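Local coordinates for FAD dependent oxidoreductase domain-containing protein (Deinococcus radiodurans R1, PDB 3C4N), which is of unknown function but binds ADP and probably works as an FAD-dependent oxidoreductase of the ETF-QO/FixC family, at residues G48-R56 with A178-A187; I91-T102 with L378-H388. One frame throughout, in Å; residues are numbered along the deposited sequence.

Interaction 1: G48-R56 with A178-A187; sequences GAACAFYLR and AAQQAIGQGA
Two nitrogens of one guanidinium, NE and NH2 of R56, close on a single backbone oxygen, that of Q185, in the turn that follows helix 171-183. The Q185 oxygen lies at the guanidinium edge, close to its plane; NH2 reaches it at 2.8 Å within the carbonyl plane, whereas NE comes from above that plane at 3.0 Å. Bends at chi2 and chi3 (-52° and -58°) fold the arginine back so that its CD rests on A187 CB, 3.8 Å away, and the G186 carbonyl oxygen stands above one guanidinium face, toward its rim. With an alanine here, the Q185 carbonyl would probably lose its two R56 donors and A187 CB the aliphatic cover of CD. G186, with positive phi, is the C-prime residue of the Schellman motif that ends that helix.

Farther up, the helices pack through small residues: A49 CB meets A178 CB at 4.1 Å, and A182 CB approaches F53 CA to 3.9 Å. F53 lays its ring alongside Q181, CE1 to CB at 3.5 Å. With axes 8.0 Å apart and inclined by 32°, the pair joins helix 171-183 to helix 46-58, whose G48 belongs to a probable GxGxxG pattern, as in Rossmann-type dinucleotide-binding folds.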
# COMPACT_ATOMS: atom_id res chain seq x y z
N GLY A 48 -3.87 -12.07 -7.92
CA GLY A 48 -2.96 -12.00 -6.77
C GLY A 48 -3.57 -11.29 -5.57
O GLY A 48 -3.43 -11.71 -4.41
N ALA A 49 -4.26 -10.20 -5.84
CA ALA A 49 -4.89 -9.45 -4.77
C ALA A 49 -5.94 -10.31 -4.07
O ALA A 49 -6.05 -10.28 -2.85
CB ALA A 49 -5.53 -8.18 -5.32
N ALA A 50 -6.73 -11.06 -4.83
CA ALA A 50 -7.76 -11.90 -4.22
C ALA A 50 -7.15 -13.03 -3.41
O ALA A 50 -7.60 -13.33 -2.30
CB ALA A 50 -8.69 -12.47 -5.28
N CYS A 51 -6.12 -13.65 -3.98
CA CYS A 51 -5.43 -14.75 -3.33
C CYS A 51 -4.79 -14.28 -2.02
O CYS A 51 -4.88 -14.97 -1.01
CB CYS A 51 -4.37 -15.33 -4.27
SG CYS A 51 -3.78 -16.96 -3.79
N ALA A 52 -4.17 -13.09 -2.04
CA ALA A 52 -3.54 -12.56 -0.83
C ALA A 52 -4.59 -12.29 0.23
O ALA A 52 -4.36 -12.48 1.42
CB ALA A 52 -2.77 -11.28 -1.14
N PHE A 53 -5.77 -11.84 -0.21
CA PHE A 53 -6.86 -11.58 0.72
C PHE A 53 -7.32 -12.89 1.38
O PHE A 53 -7.38 -12.98 2.61
CB PHE A 53 -8.02 -10.92 -0.01
CG PHE A 53 -9.26 -10.83 0.81
CD1 PHE A 53 -9.30 -10.06 1.95
CD2 PHE A 53 -10.40 -11.54 0.44
CE1 PHE A 53 -10.47 -9.98 2.73
CE2 PHE A 53 -11.57 -11.48 1.20
CZ PHE A 53 -11.60 -10.69 2.35
N TYR A 54 -7.62 -13.91 0.57
CA TYR A 54 -8.08 -15.18 1.11
C TYR A 54 -7.04 -15.84 2.01
O TYR A 54 -7.38 -16.50 2.99
CB TYR A 54 -8.49 -16.14 -0.01
CG TYR A 54 -9.68 -15.69 -0.80
CD1 TYR A 54 -10.88 -15.36 -0.17
CD2 TYR A 54 -9.61 -15.58 -2.19
CE1 TYR A 54 -11.99 -14.93 -0.91
CE2 TYR A 54 -10.70 -15.16 -2.93
CZ TYR A 54 -11.89 -14.83 -2.30
OH TYR A 54 -12.97 -14.40 -3.06
N LEU A 55 -5.76 -15.67 1.69
CA LEU A 55 -4.72 -16.25 2.51
C LEU A 55 -4.63 -15.54 3.86
O LEU A 55 -4.32 -16.17 4.87
CB LEU A 55 -3.36 -16.19 1.81
CG LEU A 55 -3.18 -17.28 0.75
CD1 LEU A 55 -1.94 -16.98 -0.09
CD2 LEU A 55 -3.06 -18.65 1.44
N ARG A 56 -4.92 -14.24 3.88
CA ARG A 56 -4.87 -13.49 5.14
C ARG A 56 -5.98 -13.95 6.08
O ARG A 56 -5.84 -13.87 7.30
CB ARG A 56 -5.00 -11.98 4.92
CG ARG A 56 -3.83 -11.32 4.19
CD ARG A 56 -2.50 -11.66 4.84
NE ARG A 56 -2.45 -11.25 6.24
CZ ARG A 56 -1.50 -11.64 7.08
NH1 ARG A 56 -0.55 -12.46 6.68
NH2 ARG A 56 -1.51 -11.23 8.34
N ALA A 178 -9.82 -6.07 -2.57
CA ALA A 178 -9.14 -7.24 -2.06
C ALA A 178 -7.78 -6.86 -1.52
O ALA A 178 -7.40 -7.29 -0.44
CB ALA A 178 -9.00 -8.28 -3.17
N ALA A 179 -7.04 -6.04 -2.26
CA ALA A 179 -5.72 -5.64 -1.78
C ALA A 179 -5.89 -4.86 -0.47
O ALA A 179 -5.24 -5.16 0.52
CB ALA A 179 -5.01 -4.79 -2.83
N GLN A 180 -6.77 -3.87 -0.47
CA GLN A 180 -6.99 -3.07 0.73
C GLN A 180 -7.23 -3.93 1.97
O GLN A 180 -6.52 -3.80 2.97
CB GLN A 180 -8.16 -2.11 0.51
CG GLN A 180 -7.79 -1.02 -0.45
CD GLN A 180 -8.88 -0.01 -0.63
OE1 GLN A 180 -10.07 -0.36 -0.62
NE2 GLN A 180 -8.50 1.26 -0.81
N GLN A 181 -8.22 -4.81 1.87
CA GLN A 181 -8.58 -5.72 2.95
C GLN A 181 -7.40 -6.60 3.35
O GLN A 181 -7.23 -6.89 4.54
CB GLN A 181 -9.77 -6.59 2.52
CG GLN A 181 -11.12 -5.90 2.50
CD GLN A 181 -11.42 -5.16 3.79
OE1 GLN A 181 -11.09 -3.99 3.92
NE2 GLN A 181 -12.03 -5.85 4.75
N ALA A 182 -6.60 -7.04 2.38
CA ALA A 182 -5.44 -7.88 2.67
C ALA A 182 -4.42 -7.10 3.49
O ALA A 182 -3.81 -7.63 4.44
CB ALA A 182 -4.81 -8.37 1.37
N ILE A 183 -4.24 -5.84 3.11
CA ILE A 183 -3.31 -4.93 3.79
C ILE A 183 -3.81 -4.61 5.19
O ILE A 183 -3.03 -4.52 6.14
CB ILE A 183 -3.16 -3.60 3.03
CG1 ILE A 183 -2.46 -3.84 1.68
CG2 ILE A 183 -2.41 -2.63 3.88
CD1 ILE A 183 -2.66 -2.72 0.66
N GLY A 184 -5.12 -4.43 5.31
CA GLY A 184 -5.71 -4.14 6.61
C GLY A 184 -5.65 -5.37 7.48
O GLY A 184 -5.99 -5.31 8.66
N GLN A 185 -5.23 -6.48 6.90
CA GLN A 185 -5.13 -7.71 7.65
C GLN A 185 -3.69 -8.09 7.91
O GLN A 185 -3.40 -9.23 8.26
CB GLN A 185 -5.85 -8.85 6.94
CG GLN A 185 -7.32 -8.60 6.76
CD GLN A 185 -8.03 -8.36 8.06
OE1 GLN A 185 -8.07 -9.25 8.92
NE2 GLN A 185 -8.58 -7.16 8.23
N GLY A 186 -2.79 -7.13 7.75
CA GLY A 186 -1.39 -7.39 8.03
C GLY A 186 -0.57 -7.97 6.90
O GLY A 186 0.47 -8.59 7.12
N ALA A 187 -1.03 -7.77 5.67
CA ALA A 187 -0.28 -8.27 4.53
C ALA A 187 0.83 -7.28 4.23
O ALA A 187 0.58 -6.07 4.18
CB ALA A 187 -1.20 -8.42 3.32
O HOH W 1 -7.26 -12.38 9.10

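Interaction 2: I91-T102 with L378-H388; sequences IPAGQEAQAEWT and LADTLGLAAAH
W101 lays the six-membered ring of its indole over the imidazole of H388 in an offset stack, with centroids 4.4 Å apart and planes inclined by 21°. The overlap is uneven: W101 CZ2 stands over the centre of the imidazole, while H388 ND1 lies above the rim of the indole. With CG anti to the backbone N (chi1 177°), H388 extends from its helix to the indole, and the two side chains cross at about a right angle even though their rings are nearly parallel. At its edge the indole meets helix 379-398 again, CZ3 of W101 lying 3.9 Å from L384 CB. Y54 of helix 46-58 adds an edge-to-face contact to H388.

One turn before H388, the hole formed by L382, G383, L384 and A385 receives T102 as a knob. The threonine OG1 lies beside its own backbone N and serves in two directions, donating to Q98 O at 2.9 Å within its own helix and accepting A385 N at 3.1 Å from the other. The second bond matters because helix 379-398 is kinked here, and A385 N has no bond to the preceding turn. The close crossing, with axes 7.2 Å apart at 95°, also lets A99 CA approach T381 O at 3.5 Å as a CA-H...O contact.

Toward the start of the segments the contact becomes apolar. The CG and CD corner of P92 meets the CD1 methyls of L378 and L382, with P92 CD 3.7 Å from L382 CD1, and the other L382 branch, CD2, rests on A99 CB. D380 turns away to form a salt bridge with R46. The chemistry thus implies a mainly greasy helix crossing in which one threonine hydroxyl supplies the acceptor that the kink withholds from a buried backbone amide.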
# COMPACT_ATOMS: atom_id res chain seq x y z
N ILE A 91 -19.42 -20.29 -18.31
CA ILE A 91 -19.10 -21.40 -17.43
C ILE A 91 -18.84 -22.66 -18.25
O ILE A 91 -19.74 -23.20 -18.88
CB ILE A 91 -20.26 -21.71 -16.47
CG1 ILE A 91 -20.64 -20.46 -15.66
CG2 ILE A 91 -19.86 -22.86 -15.54
CD1 ILE A 91 -21.91 -20.62 -14.83
N PRO A 92 -17.58 -23.14 -18.27
CA PRO A 92 -17.29 -24.35 -19.03
C PRO A 92 -17.97 -25.49 -18.27
O PRO A 92 -18.35 -25.31 -17.11
CB PRO A 92 -15.77 -24.46 -18.95
CG PRO A 92 -15.33 -23.03 -18.86
CD PRO A 92 -16.34 -22.45 -17.88
N ALA A 93 -18.11 -26.65 -18.90
CA ALA A 93 -18.76 -27.80 -18.26
C ALA A 93 -17.94 -28.31 -17.08
O ALA A 93 -16.76 -28.60 -17.23
CB ALA A 93 -18.96 -28.91 -19.27
N GLY A 94 -18.57 -28.40 -15.92
CA GLY A 94 -17.88 -28.89 -14.74
C GLY A 94 -17.41 -27.79 -13.82
O GLY A 94 -16.95 -28.06 -12.71
N GLN A 95 -17.51 -26.55 -14.27
CA GLN A 95 -17.07 -25.43 -13.44
C GLN A 95 -18.21 -24.66 -12.77
O GLN A 95 -18.01 -23.53 -12.31
CB GLN A 95 -16.21 -24.49 -14.30
CG GLN A 95 -14.99 -25.17 -14.93
CD GLN A 95 -13.83 -25.29 -13.97
OE1 GLN A 95 -13.33 -24.29 -13.44
NE2 GLN A 95 -13.38 -26.51 -13.73
N GLU A 96 -19.40 -25.26 -12.68
CA GLU A 96 -20.56 -24.62 -12.06
C GLU A 96 -20.31 -24.23 -10.59
O GLU A 96 -20.81 -23.20 -10.12
CB GLU A 96 -21.79 -25.54 -12.08
CG GLU A 96 -22.45 -25.85 -13.44
CD GLU A 96 -21.65 -26.80 -14.32
OE1 GLU A 96 -20.82 -27.58 -13.80
OE2 GLU A 96 -21.85 -26.78 -15.56
N ALA A 97 -19.56 -25.04 -9.85
CA ALA A 97 -19.31 -24.71 -8.45
C ALA A 97 -18.46 -23.44 -8.32
O ALA A 97 -18.76 -22.55 -7.52
CB ALA A 97 -18.62 -25.89 -7.75
N GLN A 98 -17.39 -23.37 -9.11
CA GLN A 98 -16.50 -22.22 -9.10
C GLN A 98 -17.23 -20.94 -9.53
O GLN A 98 -17.05 -19.88 -8.93
CB GLN A 98 -15.31 -22.47 -10.03
CG GLN A 98 -14.36 -23.58 -9.56
CD GLN A 98 -14.85 -24.99 -9.86
OE1 GLN A 98 -16.02 -25.21 -10.19
NE2 GLN A 98 -13.95 -25.96 -9.73
N ALA A 99 -18.07 -21.06 -10.55
CA ALA A 99 -18.82 -19.93 -11.06
C ALA A 99 -19.80 -19.35 -10.06
O ALA A 99 -19.89 -18.13 -9.89
CB ALA A 99 -19.56 -20.32 -12.34
N GLU A 100 -20.55 -20.22 -9.39
CA GLU A 100 -21.54 -19.74 -8.42
C GLU A 100 -20.90 -19.17 -7.17
O GLU A 100 -21.37 -18.18 -6.62
CB GLU A 100 -22.52 -20.87 -8.05
CG GLU A 100 -23.44 -21.35 -9.19
CD GLU A 100 -24.14 -20.21 -9.96
OE1 GLU A 100 -24.43 -19.15 -9.36
OE2 GLU A 100 -24.40 -20.40 -11.17
N TRP A 101 -19.82 -19.80 -6.72
CA TRP A 101 -19.12 -19.35 -5.53
C TRP A 101 -18.58 -17.94 -5.82
O TRP A 101 -18.68 -17.03 -4.99
CB TRP A 101 -17.97 -20.31 -5.21
CG TRP A 101 -17.29 -20.00 -3.91
CD1 TRP A 101 -17.64 -20.45 -2.67
CD2 TRP A 101 -16.19 -19.10 -3.72
NE1 TRP A 101 -16.83 -19.88 -1.71
CE2 TRP A 101 -15.93 -19.05 -2.33
CE3 TRP A 101 -15.40 -18.34 -4.59
CZ2 TRP A 101 -14.91 -18.26 -1.79
CZ3 TRP A 101 -14.39 -17.55 -4.05
CH2 TRP A 101 -14.16 -17.52 -2.66
N THR A 102 -18.00 -17.77 -7.00
CA THR A 102 -17.46 -16.47 -7.39
C THR A 102 -18.60 -15.45 -7.42
O THR A 102 -18.44 -14.32 -6.95
CB THR A 102 -16.79 -16.52 -8.79
OG1 THR A 102 -15.64 -17.37 -8.73
CG2 THR A 102 -16.36 -15.11 -9.24
N LEU A 378 -11.88 -15.76 -18.86
CA LEU A 378 -13.10 -16.09 -18.12
C LEU A 378 -13.01 -15.65 -16.65
O LEU A 378 -13.90 -15.93 -15.85
CB LEU A 378 -13.41 -17.59 -18.19
CG LEU A 378 -13.75 -18.17 -19.58
CD1 LEU A 378 -13.89 -19.67 -19.47
CD2 LEU A 378 -15.02 -17.57 -20.13
N ALA A 379 -11.94 -14.92 -16.32
CA ALA A 379 -11.74 -14.47 -14.95
C ALA A 379 -12.94 -13.74 -14.32
O ALA A 379 -13.11 -13.78 -13.10
CB ALA A 379 -10.50 -13.61 -14.86
N ASP A 380 -13.76 -13.07 -15.12
CA ASP A 380 -14.90 -12.38 -14.54
C ASP A 380 -15.92 -13.36 -13.96
O ASP A 380 -16.62 -13.04 -12.99
CB ASP A 380 -15.55 -11.44 -15.58
CG ASP A 380 -14.59 -10.32 -16.05
OD1 ASP A 380 -13.92 -9.69 -15.18
OD2 ASP A 380 -14.54 -10.05 -17.28
N THR A 381 -16.01 -14.57 -14.51
CA THR A 381 -16.97 -15.55 -14.00
C THR A 381 -16.37 -16.58 -13.04
O THR A 381 -17.07 -17.11 -12.19
CB THR A 381 -17.64 -16.32 -15.15
OG1 THR A 381 -18.30 -15.40 -16.03
CG2 THR A 381 -18.67 -17.32 -14.61
N LEU A 382 -15.07 -16.83 -13.18
CA LEU A 382 -14.39 -17.84 -12.37
C LEU A 382 -13.12 -17.41 -11.62
O LEU A 382 -12.50 -18.24 -10.96
CB LEU A 382 -14.03 -19.00 -13.30
CG LEU A 382 -15.13 -19.54 -14.22
CD1 LEU A 382 -14.53 -20.41 -15.32
CD2 LEU A 382 -16.13 -20.32 -13.41
N GLY A 383 -12.73 -16.14 -11.73
CA GLY A 383 -11.50 -15.66 -11.08
C GLY A 383 -11.32 -15.85 -9.58
O GLY A 383 -10.33 -16.44 -9.16
N LEU A 384 -12.24 -15.33 -8.78
CA LEU A 384 -12.13 -15.46 -7.33
C LEU A 384 -11.99 -16.91 -6.90
O LEU A 384 -11.10 -17.25 -6.12
CB LEU A 384 -13.35 -14.83 -6.64
CG LEU A 384 -13.48 -13.31 -6.72
CD1 LEU A 384 -14.83 -12.81 -6.16
CD2 LEU A 384 -12.33 -12.70 -5.93
N ALA A 385 -12.85 -17.78 -7.42
CA ALA A 385 -12.85 -19.20 -7.08
C ALA A 385 -11.47 -19.82 -7.19
O ALA A 385 -11.05 -20.56 -6.29
CB ALA A 385 -13.83 -19.95 -7.97
N ALA A 386 -10.76 -19.53 -8.28
CA ALA A 386 -9.43 -20.11 -8.47
C ALA A 386 -8.42 -19.55 -7.47
O ALA A 386 -7.48 -20.25 -7.07
CB ALA A 386 -8.96 -19.89 -9.91
N ALA A 387 -8.60 -18.30 -7.04
CA ALA A 387 -7.69 -17.70 -6.07
C ALA A 387 -7.97 -18.24 -4.67
O ALA A 387 -7.06 -18.41 -3.87
CB ALA A 387 -7.81 -16.17 -6.07
N HIS A 388 -9.24 -18.51 -4.39
CA HIS A 388 -9.63 -19.05 -3.09
C HIS A 388 -9.22 -20.51 -2.94
O HIS A 388 -8.82 -20.94 -1.86
CB HIS A 388 -11.13 -18.92 -2.90
CG HIS A 388 -11.62 -19.51 -1.62
ND1 HIS A 388 -12.34 -20.68 -1.56
CD2 HIS A 388 -11.49 -19.08 -0.34
CE1 HIS A 388 -12.64 -20.95 -0.30
NE2 HIS A 388 -12.13 -20.00 0.46

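In the fold
Helix 46-58 connects the two contacts, whose centres lie 19 Å apart: one side of it packs on helix 171-183 in interaction 1, and other residues meet the helices of interaction 2. Y54 makes the junction, its OH lying 3.4 Å from both W101 CH2 and L384 CD2, and C51 SG approaches A387 O at 3.6 Å. The segments alternate along the chain. The side chain of A49 is about 7 Å from bound ADP; G383 is about 8 Å from ADP and about 4 Å from the side chain of M47, an ADP-binding residue. Part of each contact thus comes near the nucleotide, probably where FAD would bind.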